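Long-range contacts in putative enoyl-CoA hydratase/isomerase (PDB 3FDU), which probably acts on acyl-CoA thioesters as an enoyl-CoA hydratase or isomerase of the crotonase superfamily: residues L151-A155 against Q177-V181; V50-R56 against K100-A105; L91-A96 against T116-Q120. The protein carries 4 engineered substitutions. All blocks are in the same frame, centred on the assembly; numbering follows the deposited sequence.

Contact 1 (L151-A155 against Q177-V181); sequences LVKQA and QAGLV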
loop_
_atom_site.group_PDB
_atom_site.type_symbol
_atom_site.label_atom_id
_atom_site.label_comp_id
_atom_site.label_asym_id
_atom_site.label_seq_id
_atom_site.Cartn_x
_atom_site.Cartn_y
_atom_site.Cartn_z
ATOM N N LEU A 151 3.677 -8.169 -0.996
ATOM C CA LEU A 151 3.281 -7.886 0.411
ATOM C C LEU A 151 3.620 -6.421 0.773
ATOM O O LEU A 151 2.885 -5.762 1.482
ATOM C CB LEU A 151 4.019 -8.845 1.405
ATOM C CG LEU A 151 3.500 -8.751 2.856
ATOM C CD1 LEU A 151 2.002 -9.130 2.956
ATOM C CD2 LEU A 151 4.329 -9.660 3.820
ATOM N N VAL A 152 4.751 -5.895 0.296
ATOM C CA VAL A 152 5.040 -4.467 0.543
ATOM C C VAL A 152 3.919 -3.590 -0.058
ATOM O O VAL A 152 3.448 -2.604 0.541
ATOM C CB VAL A 152 6.425 -4.032 -0.101
ATOM C CG1 VAL A 152 6.559 -2.486 -0.140
ATOM C CG2 VAL A 152 7.558 -4.625 0.653
ATOM N N LYS A 153 3.472 -3.937 -1.254
ATOM C CA LYS A 153 2.369 -3.166 -1.877
ATOM C C LYS A 153 1.021 -3.338 -1.137
ATOM O O LYS A 153 0.294 -2.374 -0.933
ATOM C CB LYS A 153 2.220 -3.538 -3.362
ATOM C CG LYS A 153 3.368 -2.905 -4.230
ATOM C CD LYS A 153 3.284 -3.348 -5.718
ATOM C CE LYS A 153 4.596 -2.973 -6.445
ATOM N NZ LYS A 153 4.585 -3.398 -7.883
ATOM N N GLN A 154 0.700 -4.560 -0.736
ATOM C CA GLN A 154 -0.602 -4.865 -0.130
ATOM C C GLN A 154 -0.670 -4.371 1.328
ATOM O O GLN A 154 -1.700 -3.840 1.766
ATOM C CB GLN A 154 -0.871 -6.375 -0.217
ATOM C CG GLN A 154 -2.205 -6.863 0.458
ATOM C CD GLN A 154 -3.482 -6.340 -0.192
ATOM O OE1 GLN A 154 -4.026 -6.987 -1.076
ATOM N NE2 GLN A 154 -3.995 -5.203 0.277
ATOM N N ALA A 155 0.436 -4.516 2.071
ATOM C CA ALA A 155 0.417 -4.207 3.510
ATOM C C ALA A 155 1.123 -2.908 3.871
ATOM O O ALA A 155 0.990 -2.448 5.001
ATOM C CB ALA A 155 0.994 -5.356 4.318
ATOM N N GLN A 177 -5.934 -6.163 8.856
ATOM C CA GLN A 177 -5.280 -4.840 8.799
ATOM C C GLN A 177 -4.213 -4.697 7.705
ATOM O O GLN A 177 -4.016 -3.594 7.182
ATOM C CB GLN A 177 -4.649 -4.469 10.163
ATOM C CG GLN A 177 -5.702 -4.296 11.230
ATOM C CD GLN A 177 -5.175 -3.714 12.550
ATOM O OE1 GLN A 177 -4.697 -4.439 13.422
ATOM N NE2 GLN A 177 -5.323 -2.391 12.718
ATOM N N ALA A 178 -3.512 -5.794 7.396
ATOM C CA ALA A 178 -2.431 -5.798 6.436
ATOM C C ALA A 178 -2.972 -6.022 5.003
ATOM O O ALA A 178 -2.196 -6.078 4.042
ATOM C CB ALA A 178 -1.458 -6.925 6.790
ATOM N N GLY A 179 -4.282 -6.215 4.887
ATOM C CA GLY A 179 -4.938 -6.392 3.603
ATOM C C GLY A 179 -4.808 -7.767 2.937
ATOM O O GLY A 179 -5.135 -7.908 1.761
ATOM N N LEU A 180 -4.313 -8.758 3.682
ATOM C CA LEU A 180 -4.207 -10.126 3.218
ATOM C C LEU A 180 -5.577 -10.801 3.174
ATOM O O LEU A 180 -5.786 -11.726 2.403
ATOM C CB LEU A 180 -3.277 -10.913 4.168
ATOM C CG LEU A 180 -1.759 -10.582 4.048
ATOM C CD1 LEU A 180 -0.974 -11.176 5.268
ATOM C CD2 LEU A 180 -1.227 -11.205 2.740
ATOM N N VAL A 181 -6.491 -10.359 4.051
ATOM C CA VAL A 181 -7.828 -10.952 4.124
ATOM C C VAL A 181 -8.804 -9.794 3.831
ATOM O O VAL A 181 -8.607 -8.691 4.324
ATOM C CB VAL A 181 -8.051 -11.522 5.584
ATOM C CG1 VAL A 181 -9.494 -11.644 5.979
ATOM C CG2 VAL A 181 -7.248 -12.848 5.811
HETATM O O HOH W 1 -3.081 -2.336 4.084
HETATM O O HOH W 2 -1.077 -2.383 6.588
#
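L151 meets L180 methyl to methyl, its CD1 lying 3.8 Å from L180 CD2. The L151 side chain swings to the same side as its carbonyl carbon (chi1 -171°), which carries CD1 over to the loop although CB does not aim at it. One turn on, Q154 turns its bent side chain squarely to the loop. The carbonyl oxygen of G179 stands almost directly over the flat face of the Q154 amide, 3.0 Å from Q154 CD and nearly equally far from the amide oxygen and nitrogen. This is a face-on approach, not a hydrogen bond. The polar partners come from the second subunit, where H158 bonds through its backbone N to Q154 OE1 and through ND1 to G179 O, so one neighbouring residue grips both sides of the contact. A155, the last residue of the helix, closes in with CB 3.8 Å from A178 CB, and its CA makes a bent CA-H...O contact of 3.3 Å with A178 O. Near this end a water sits 2.6 Å from A155 O and 3.2 Å from Q177 O, placed to bridge the two carbonyls. On the facing segment, G179 takes up positive phi (78°) in a Schellman motif as the chain leaves helix 172-177. The contact thus sets the C-terminal end of helix 147-155 against the C-terminal end of helix 172-177 and the loop running to strand 183-184, with helix 157-166 behind L151 and the second subunit over Q154.

Contact 2 (V50-R56 against K100-A105); sequences VRVVVLR and KPLIIA. Engineered in segment 50-56: V53 (natural residue Ile).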
loop_
_atom_site.group_PDB
_atom_site.type_symbol
_atom_site.label_atom_id
_atom_site.label_comp_id
_atom_site.label_asym_id
_atom_site.label_seq_id
_atom_site.Cartn_x
_atom_site.Cartn_y
_atom_site.Cartn_z
ATOM N N VAL A 50 -16.235 -23.528 -16.293
ATOM C CA VAL A 50 -15.786 -22.908 -15.015
ATOM C C VAL A 50 -15.762 -21.369 -15.189
ATOM O O VAL A 50 -15.083 -20.851 -16.110
ATOM C CB VAL A 50 -14.358 -23.355 -14.676
ATOM C CG1 VAL A 50 -13.817 -22.597 -13.465
ATOM C CG2 VAL A 50 -14.274 -24.854 -14.463
ATOM N N ARG A 51 -16.432 -20.640 -14.291
ATOM C CA ARG A 51 -16.377 -19.175 -14.307
ATOM C C ARG A 51 -15.593 -18.580 -13.113
ATOM O O ARG A 51 -14.959 -17.517 -13.248
ATOM C CB ARG A 51 -17.818 -18.615 -14.320
ATOM C CG ARG A 51 -18.519 -18.899 -15.695
ATOM C CD ARG A 51 -20.040 -18.771 -15.566
ATOM N NE ARG A 51 -20.320 -17.364 -15.371
ATOM C CZ ARG A 51 -20.682 -16.530 -16.332
ATOM N NH1 ARG A 51 -20.920 -16.977 -17.573
ATOM N NH2 ARG A 51 -20.860 -15.256 -16.027
ATOM N N VAL A 52 -15.680 -19.257 -11.949
ATOM C CA VAL A 52 -14.967 -18.829 -10.694
ATOM C C VAL A 52 -14.290 -20.009 -10.001
ATOM O O VAL A 52 -14.828 -21.121 -9.958
ATOM C CB VAL A 52 -15.914 -18.164 -9.729
ATOM C CG1 VAL A 52 -15.197 -17.728 -8.388
ATOM C CG2 VAL A 52 -16.669 -16.950 -10.421
ATOM N N VAL A 53 -13.079 -19.788 -9.490
ATOM C CA VAL A 53 -12.419 -20.812 -8.711
ATOM C C VAL A 53 -12.376 -20.453 -7.210
ATOM O O VAL A 53 -12.035 -19.300 -6.811
ATOM C CB VAL A 53 -10.968 -21.097 -9.231
ATOM C CG1 VAL A 53 -10.305 -22.241 -8.391
ATOM C CG2 VAL A 53 -10.999 -21.474 -10.734
ATOM N N VAL A 54 -12.690 -21.432 -6.374
ATOM C CA VAL A 54 -12.536 -21.258 -4.926
ATOM C C VAL A 54 -11.535 -22.306 -4.527
ATOM O O VAL A 54 -11.718 -23.486 -4.850
ATOM C CB VAL A 54 -13.838 -21.534 -4.146
ATOM C CG1 VAL A 54 -13.582 -21.535 -2.614
ATOM C CG2 VAL A 54 -14.943 -20.467 -4.480
ATOM N N LEU A 55 -10.501 -21.885 -3.811
ATOM C CA LEU A 55 -9.475 -22.775 -3.248
ATOM C C LEU A 55 -9.509 -22.639 -1.729
ATOM O O LEU A 55 -9.472 -21.522 -1.216
ATOM C CB LEU A 55 -8.088 -22.328 -3.747
ATOM C CG LEU A 55 -6.847 -23.032 -3.176
ATOM C CD1 LEU A 55 -6.822 -24.452 -3.626
ATOM C CD2 LEU A 55 -5.591 -22.303 -3.690
ATOM N N ARG A 56 -9.569 -23.769 -1.015
ATOM C CA ARG A 56 -9.572 -23.746 0.426
ATOM C C ARG A 56 -9.137 -25.097 0.934
ATOM O O ARG A 56 -8.881 -26.000 0.148
ATOM C CB ARG A 56 -10.978 -23.462 0.953
ATOM C CG ARG A 56 -12.036 -24.422 0.386
ATOM C CD ARG A 56 -13.370 -24.086 1.048
ATOM N NE ARG A 56 -14.521 -24.804 0.527
ATOM C CZ ARG A 56 -14.857 -26.035 0.877
ATOM N NH1 ARG A 56 -14.068 -26.719 1.687
ATOM N NH2 ARG A 56 -15.963 -26.590 0.392
ATOM N N LYS A 100 -9.457 -15.975 -14.458
ATOM C CA LYS A 100 -10.774 -15.926 -13.859
ATOM C C LYS A 100 -10.648 -15.549 -12.374
ATOM O O LYS A 100 -9.553 -15.643 -11.829
ATOM C CB LYS A 100 -11.457 -17.306 -13.982
ATOM C CG LYS A 100 -11.703 -17.676 -15.501
ATOM C CD LYS A 100 -12.105 -19.177 -15.730
ATOM C CE LYS A 100 -12.362 -19.408 -17.272
ATOM N NZ LYS A 100 -12.782 -20.854 -17.405
ATOM N N PRO A 101 -11.759 -15.127 -11.747
ATOM C CA PRO A 101 -11.605 -14.698 -10.347
ATOM C C PRO A 101 -11.191 -15.918 -9.482
ATOM O O PRO A 101 -11.717 -17.038 -9.683
ATOM C CB PRO A 101 -12.996 -14.196 -9.967
ATOM C CG PRO A 101 -13.664 -13.780 -11.384
ATOM C CD PRO A 101 -13.131 -14.922 -12.260
ATOM N N LEU A 102 -10.243 -15.693 -8.563
ATOM C CA LEU A 102 -9.726 -16.723 -7.618
ATOM C C LEU A 102 -10.065 -16.273 -6.193
ATOM O O LEU A 102 -9.613 -15.198 -5.750
ATOM C CB LEU A 102 -8.208 -16.883 -7.758
ATOM C CG LEU A 102 -7.537 -17.917 -6.811
ATOM C CD1 LEU A 102 -8.148 -19.339 -6.981
ATOM C CD2 LEU A 102 -6.030 -17.979 -7.077
ATOM N N ILE A 103 -10.894 -17.055 -5.490
ATOM C CA ILE A 103 -11.232 -16.743 -4.126
ATOM C C ILE A 103 -10.599 -17.801 -3.241
ATOM O O ILE A 103 -10.615 -18.968 -3.599
ATOM C CB ILE A 103 -12.769 -16.726 -3.888
ATOM C CG1 ILE A 103 -13.476 -15.745 -4.861
ATOM C CG2 ILE A 103 -13.121 -16.461 -2.408
ATOM C CD1 ILE A 103 -15.006 -15.868 -4.815
ATOM N N ILE A 104 -10.033 -17.379 -2.099
ATOM C CA ILE A 104 -9.478 -18.293 -1.110
ATOM C C ILE A 104 -10.229 -18.143 0.211
ATOM O O ILE A 104 -10.569 -17.018 0.661
ATOM C CB ILE A 104 -7.953 -18.104 -0.939
ATOM C CG1 ILE A 104 -7.263 -18.538 -2.274
ATOM C CG2 ILE A 104 -7.433 -18.957 0.279
ATOM C CD1 ILE A 104 -5.731 -18.560 -2.288
ATOM N N ALA A 105 -10.485 -19.260 0.863
ATOM C CA ALA A 105 -11.151 -19.197 2.157
ATOM C C ALA A 105 -10.256 -19.867 3.201
ATOM O O ALA A 105 -9.877 -21.001 3.009
ATOM C CB ALA A 105 -12.553 -19.935 2.098
#
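K100 reaches across to V50 with its chain extended beyond CG, and NZ gives a hydrogen bond of 2.6 Å to V50 O, coming in 23° out of the plane of the carbonyl. The same ammonium group also bonds A44 O and, weakly, D45 O, so backbone oxygens of the last turn of helix 31-46 and of the loop after it surround the buried amine and would probably stabilise its charge. From here the two chains run side by side in a parallel ladder. V53 N donates to P101 O at 3.1 Å; P101 has no N-H of its own, and its ring CD lies 3.3 Å from R51 O. I103 N returns a bond of 2.8 Å to V53 O, almost straight at 176°. L55 N then gives to I103 O at 2.9 Å, and A105 N to L55 O at a longer 3.2 Å. V52 and V54 turn their backbone groups the other way, to G14, L16 and L18, so strand 52-57 is bonded along both edges. At the start of the other strand, L102 N is taken by D122 OD2, and K100 O receives K211 NZ. Alternate side chains fill the two faces: the engineered V53 with L102, and L55 with I104, on one; V54, I103 and A105 on the other. L55 CD2 and I104 CD1 lie 4.0 Å apart, the two side chains pointing the same way. R56 sends its guanidinium away to a cation-pi contact with Y189. Adjacent parallel strands joined through intervening helices form a beta-alpha-beta crossover, here in the central sheet of the crotonase fold.

Contact 3 (L91-A96 against T116-Q120); sequences LLKSAA and TILLQ. With SO4 (sulfate ion), chain G.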
loop_
_atom_site.group_PDB
_atom_site.type_symbol
_atom_site.label_atom_id
_atom_site.label_comp_id
_atom_site.label_asym_id
_atom_site.label_seq_id
_atom_site.Cartn_x
_atom_site.Cartn_y
_atom_site.Cartn_z
ATOM N N LEU A 91 3.096 -23.524 -8.773
ATOM C CA LEU A 91 1.761 -23.236 -8.208
ATOM C C LEU A 91 1.538 -21.726 -8.125
ATOM O O LEU A 91 0.479 -21.223 -8.573
ATOM C CB LEU A 91 1.591 -23.887 -6.821
ATOM C CG LEU A 91 0.326 -23.479 -6.032
ATOM C CD1 LEU A 91 -0.892 -23.751 -6.884
ATOM C CD2 LEU A 91 0.258 -24.280 -4.690
ATOM N N LEU A 92 2.500 -21.004 -7.534
ATOM C CA LEU A 92 2.305 -19.573 -7.380
ATOM C C LEU A 92 2.123 -18.860 -8.709
ATOM O O LEU A 92 1.295 -17.963 -8.807
ATOM C CB LEU A 92 3.425 -18.919 -6.563
ATOM C CG LEU A 92 3.437 -19.266 -5.052
ATOM C CD1 LEU A 92 4.886 -19.221 -4.463
ATOM C CD2 LEU A 92 2.524 -18.345 -4.294
ATOM N N LYS A 93 2.929 -19.211 -9.732
ATOM C CA LYS A 93 2.690 -18.635 -11.069
ATOM C C LYS A 93 1.367 -19.060 -11.722
ATOM O O LYS A 93 0.712 -18.243 -12.400
ATOM C CB LYS A 93 3.891 -18.903 -12.026
ATOM C CG LYS A 93 5.189 -18.201 -11.554
ATOM C CD LYS A 93 6.415 -18.491 -12.470
ATOM C CE LYS A 93 6.868 -19.938 -12.317
ATOM N NZ LYS A 93 8.120 -20.189 -13.142
ATOM N N SER A 94 0.985 -20.333 -11.598
ATOM C CA SER A 94 -0.305 -20.747 -12.104
ATOM C C SER A 94 -1.455 -19.922 -11.499
ATOM O O SER A 94 -2.412 -19.602 -12.164
ATOM C CB SER A 94 -0.602 -22.206 -11.795
ATOM O OG SER A 94 0.181 -23.043 -12.659
ATOM N N ALA A 95 -1.377 -19.702 -10.211
ATOM C CA ALA A 95 -2.345 -18.903 -9.528
ATOM C C ALA A 95 -2.296 -17.453 -10.024
ATOM O O ALA A 95 -3.330 -16.902 -10.370
ATOM C CB ALA A 95 -2.140 -19.005 -7.992
ATOM N N ALA A 96 -1.099 -16.859 -10.094
ATOM C CA ALA A 96 -0.981 -15.486 -10.585
ATOM C C ALA A 96 -1.590 -15.303 -11.982
ATOM O O ALA A 96 -2.188 -14.252 -12.257
ATOM C CB ALA A 96 0.500 -15.004 -10.581
ATOM N N THR A 116 1.595 -16.694 1.164
ATOM C CA THR A 116 2.002 -16.066 -0.128
ATOM C C THR A 116 1.023 -16.341 -1.291
ATOM O O THR A 116 0.921 -15.527 -2.200
ATOM C CB THR A 116 3.410 -16.456 -0.530
ATOM O OG1 THR A 116 3.452 -17.872 -0.719
ATOM C CG2 THR A 116 4.433 -16.024 0.547
ATOM N N ILE A 117 0.313 -17.470 -1.260
ATOM C CA ILE A 117 -0.717 -17.728 -2.255
ATOM C C ILE A 117 -1.894 -16.727 -2.149
ATOM O O ILE A 117 -2.551 -16.432 -3.153
ATOM C CB ILE A 117 -1.230 -19.207 -2.238
ATOM C CG1 ILE A 117 -1.955 -19.493 -3.558
ATOM C CG2 ILE A 117 -2.202 -19.428 -1.055
ATOM C CD1 ILE A 117 -1.689 -20.759 -4.208
ATOM N N LEU A 118 -2.133 -16.170 -0.956
ATOM C CA LEU A 118 -3.186 -15.153 -0.762
ATOM C C LEU A 118 -2.906 -13.923 -1.605
ATOM O O LEU A 118 -3.836 -13.215 -2.032
ATOM C CB LEU A 118 -3.265 -14.726 0.715
ATOM C CG LEU A 118 -3.491 -15.884 1.689
ATOM C CD1 LEU A 118 -3.620 -15.298 3.077
ATOM C CD2 LEU A 118 -4.754 -16.688 1.242
ATOM N N LEU A 119 -1.634 -13.660 -1.832
ATOM C CA LEU A 119 -1.223 -12.519 -2.658
ATOM C C LEU A 119 -1.451 -12.756 -4.147
ATOM O O LEU A 119 -1.332 -11.806 -4.951
ATOM C CB LEU A 119 0.243 -12.179 -2.448
ATOM C CG LEU A 119 0.580 -11.740 -1.017
ATOM C CD1 LEU A 119 2.127 -11.857 -0.843
ATOM C CD2 LEU A 119 0.061 -10.332 -0.674
ATOM N N GLN A 120 -1.749 -13.995 -4.529
ATOM C CA GLN A 120 -2.247 -14.252 -5.877
ATOM C C GLN A 120 -3.776 -14.287 -6.007
ATOM O O GLN A 120 -4.295 -14.361 -7.121
ATOM C CB GLN A 120 -1.662 -15.572 -6.451
ATOM C CG GLN A 120 -0.232 -15.935 -6.031
ATOM C CD GLN A 120 0.759 -14.831 -6.203
ATOM O OE1 GLN A 120 0.730 -14.070 -7.181
ATOM N NE2 GLN A 120 1.650 -14.710 -5.239
HETATM S S SO4 G . 6.777 -20.091 -16.694
HETATM O O1 SO4 G . 6.954 -18.644 -16.902
HETATM O O2 SO4 G . 7.762 -20.835 -17.464
HETATM O O3 SO4 G . 6.858 -20.441 -15.277
HETATM O O4 SO4 G . 5.413 -20.451 -17.092
HETATM O O HOH W 3 -4.979 -14.594 -9.866
#
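Bends at chi1 (-34°) and chi2 (-50°) fold the Q120 side chain back along its own segment, so that its carbons pack on the helix while its amide turns to T116. Q120 CB rests 3.8 Å from A95 CB, CG sits near L92 O, and OE1 lies 3.5 Å from A96 CB. Q120 NE2 bonds G145 O and, at 3.2 Å, T116 O; the second bond is bent (142°) and tilted out of the amide plane, and together the two limit rotation of the buried amide. L119 N and Q120 NE2 approach T116 O from above and below its carbonyl plane. I117 directs CG1 to the same side as its carbonyl carbon, and its CD1 lands 3.8 Å from L91 CG, with A95 CB alongside; the L91 and I117 side chains lie roughly perpendicular. L92 CD2 lies 3.7 Å from T116 OG1, a buried hydroxyl with no partner in the model. At the A95 end, a water 2.9 Å from A95 O and 2.8 Å from Q120 O is placed to link the two backbones. K93 faces away, salt-bridged to D226 and beside a sulfate, probably from the crystallisation liquor. A96 CA and Q120 CA approach to 5.0 Å; A95 and A96 present only CB there. Helix 87-97 thus packs on the segment leading from helix 113-116 to strand 123-126; in crotonases the glycine-rich turn before that helix supplies an oxyanion-hole N-H, as probably here.

Overall arrangement
The centre of contact 3 lies about 5 Å from that of the chain, and contact 3 touches both others. Toward contact 2, 12 Å away between centres, L118 CD2 packs 3.6 Å from I104 CG2, and A95 approaches L102. Toward contact 1, 15 Å away between centres, L119 CD2 meets L180 CD2 at 3.8 Å. The nearest atoms of contacts 1 and 2 are about 7 Å apart. H158 of the second subunit reaches contacts 1 and 3, the latter by a weak bond from NE2 to L118 O. Contact 3 follows helix 113-116, next to the probable oxyanion-hole turn. The sulfate, near K93 and bonded to R97, lies on the side of helix 87-97 turned away from segment 116-120.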